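Long-range contact in alpha-L-rhamnosidase (Aspergillus terreus, PDB 6GSZ), which probably hydrolyses terminal non-reducing alpha-L-rhamnose residues from alpha-L-rhamnosides, as a calcium-binding glycosidase: residues G167-M171 against P308-V312. Residues are numbered along the deposited sequence; the frame is centred on the assembly and turned at random.
Sequences GDHVM and PVRRV. With PG4 (tetraethylene glycol), chain B.
R310 NE donates to D168 OD1 at 2.9 Å, a salt bridge. The carboxylate oxygen lies close to the guanidinium plane, whereas NE reaches it from above the carboxylate plane, the two planes standing 63° apart. The R310 chain, extended from CG to NE, slants across the D168 side chain; its NH1 makes a second salt bridge, to D425. O1 of a tetraethylene glycol, probably from the crystallisation liquor, sits among three side chains: it donates to D168 OD1 and accepts from R310 NH2 (2.9 Å) and H169 NE2. P308 packs against two neighbouring flat groups, with CB over a face of the H169 imidazole, a CH-pi contact 3.5 Å from the centroid, and CG over the centre of the R310 guanidinium. One direct backbone bond joins the segments, V170 N to V309 O (2.9 Å, 170° at the hydrogen). Water links flank it, D168 O to R311 N and V170 O to V309 N. Among apolar groups, V170 CG2 meets V309 CG1 at 3.9 Å, while V170 CG1 rests on CG and CD of R311. Within the alpha-L-rhamnosidase N-terminal domain, the loop between strands 164-165 and 182-188 crosses edge strand 309-315 of an antiparallel sheet, the segments running 102° apart, and V170 and V309 both pack on V422 of adjoining strand 417-424.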
loop_
_atom_site.group_PDB
_atom_site.type_symbol
_atom_site.label_atom_id
_atom_site.label_comp_id
_atom_site.label_asym_id
_atom_site.label_seq_id
_atom_site.Cartn_x
_atom_site.Cartn_y
_atom_site.Cartn_z
ATOM N N GLY A 167 -9.090 20.472 1.043
ATOM C CA GLY A 167 -8.014 19.506 1.012
ATOM C C GLY A 167 -7.689 19.006 -0.378
ATOM O O GLY A 167 -8.270 19.436 -1.373
ATOM N N ASP A 168 -6.808 18.015 -0.420
ATOM C CA ASP A 168 -6.322 17.402 -1.663
ATOM C C ASP A 168 -6.443 15.874 -1.629
ATOM O O ASP A 168 -5.747 15.150 -2.364
ATOM C CB ASP A 168 -4.896 17.830 -1.958
ATOM C CG ASP A 168 -3.895 17.450 -0.887
ATOM O OD1 ASP A 168 -4.297 16.800 0.084
ATOM O OD2 ASP A 168 -2.719 17.819 -1.054
ATOM N N HIS A 169 -7.311 15.356 -0.755
ATOM C CA HIS A 169 -7.578 13.943 -0.720
ATOM C C HIS A 169 -8.591 13.572 -1.803
ATOM O O HIS A 169 -9.649 14.256 -1.948
ATOM C CB HIS A 169 -8.139 13.474 0.628
ATOM C CG HIS A 169 -7.347 13.819 1.841
ATOM N ND1 HIS A 169 -7.665 13.250 3.049
ATOM C CD2 HIS A 169 -6.362 14.721 2.067
ATOM C CE1 HIS A 169 -6.840 13.742 3.978
ATOM N NE2 HIS A 169 -6.051 14.662 3.410
ATOM N N VAL A 170 -8.362 12.469 -2.506
ATOM C CA VAL A 170 -9.309 11.963 -3.486
ATOM C C VAL A 170 -9.706 10.554 -3.073
ATOM O O VAL A 170 -9.072 9.930 -2.205
ATOM C CB VAL A 170 -8.773 12.013 -4.922
ATOM C CG1 VAL A 170 -8.534 13.444 -5.346
ATOM C CG2 VAL A 170 -7.534 11.164 -5.084
ATOM N N MET A 171 -10.764 10.027 -3.670
ATOM C CA MET A 171 -11.328 8.723 -3.289
ATOM C C MET A 171 -11.471 8.598 -1.761
ATOM O O MET A 171 -11.200 7.557 -1.159
ATOM C CB MET A 171 -10.533 7.564 -3.891
ATOM C CG MET A 171 -10.431 7.649 -5.417
ATOM S SD MET A 171 -11.978 7.632 -6.281
ATOM C CE MET A 171 -12.388 5.899 -6.171
ATOM N N PRO A 308 -3.556 9.620 3.062
ATOM C CA PRO A 308 -4.699 9.527 2.164
ATOM C C PRO A 308 -4.283 9.169 0.746
ATOM O O PRO A 308 -3.118 9.206 0.378
ATOM C CB PRO A 308 -5.265 10.960 2.199
ATOM C CG PRO A 308 -4.058 11.814 2.377
ATOM C CD PRO A 308 -3.150 11.009 3.280
ATOM N N VAL A 309 -5.298 8.885 -0.064
ATOM C CA VAL A 309 -5.126 8.777 -1.517
ATOM C C VAL A 309 -5.077 10.203 -2.066
ATOM O O VAL A 309 -5.940 11.038 -1.727
ATOM C CB VAL A 309 -6.237 7.927 -2.162
ATOM C CG1 VAL A 309 -6.076 7.863 -3.676
ATOM C CG2 VAL A 309 -6.224 6.509 -1.563
ATOM N N ARG A 310 -4.093 10.480 -2.918
ATOM C CA ARG A 310 -3.915 11.771 -3.543
ATOM C C ARG A 310 -3.602 11.585 -5.021
ATOM O O ARG A 310 -3.227 10.508 -5.486
ATOM C CB ARG A 310 -2.773 12.556 -2.909
ATOM C CG ARG A 310 -3.035 12.981 -1.472
ATOM C CD ARG A 310 -2.182 14.187 -1.071
ATOM N NE ARG A 310 -2.390 14.643 0.286
ATOM C CZ ARG A 310 -1.735 14.215 1.365
ATOM N NH1 ARG A 310 -0.738 13.339 1.242
ATOM N NH2 ARG A 310 -2.093 14.694 2.556
ATOM N N ARG A 311 -3.763 12.712 -5.734
ATOM C CA ARG A 311 -3.209 12.890 -7.037
ATOM C C ARG A 311 -1.717 13.165 -6.837
ATOM O O ARG A 311 -1.321 14.275 -6.507
ATOM C CB ARG A 311 -3.901 14.048 -7.758
ATOM C CG ARG A 311 -5.419 13.921 -7.894
ATOM C CD ARG A 311 -6.109 15.269 -8.099
ATOM N NE ARG A 311 -5.884 15.845 -9.427
ATOM C CZ ARG A 311 -5.036 16.841 -9.712
ATOM N NH1 ARG A 311 -4.269 17.379 -8.746
ATOM N NH2 ARG A 311 -4.972 17.291 -10.967
ATOM N N VAL A 312 -0.919 12.108 -6.962
ATOM C CA VAL A 312 0.472 12.176 -6.543
ATOM C C VAL A 312 1.343 12.802 -7.632
ATOM O O VAL A 312 2.323 13.506 -7.307
ATOM C CB VAL A 312 0.970 10.786 -6.109
ATOM C CG1 VAL A 312 2.430 10.753 -5.770
ATOM C CG2 VAL A 312 0.194 10.338 -4.897
HETATM O O1 PG4 B . -3.920 16.955 2.926
HETATM C C1 PG4 B . -4.890 17.991 3.204
HETATM C C2 PG4 B . -4.054 19.224 2.993
HETATM O O2 PG4 B . -4.672 19.745 1.829
HETATM C C3 PG4 B . -3.838 20.561 1.002
HETATM C C4 PG4 B . -4.745 21.316 0.034
HETATM O O3 PG4 B . -5.602 22.109 0.851
HETATM C C5 PG4 B . -6.509 22.900 0.036
HETATM C C6 PG4 B . -7.357 23.780 0.955
HETATM O O4 PG4 B . -8.147 22.981 1.854
HETATM C C7 PG4 B . -8.022 23.161 3.282
HETATM C C8 PG4 B . -6.601 22.767 3.761
HETATM O O5 PG4 B . -6.411 21.343 3.687
HETATM O O HOH W 1 -4.440 15.257 -4.577
HETATM O O HOH W 2 -8.106 9.735 0.467
#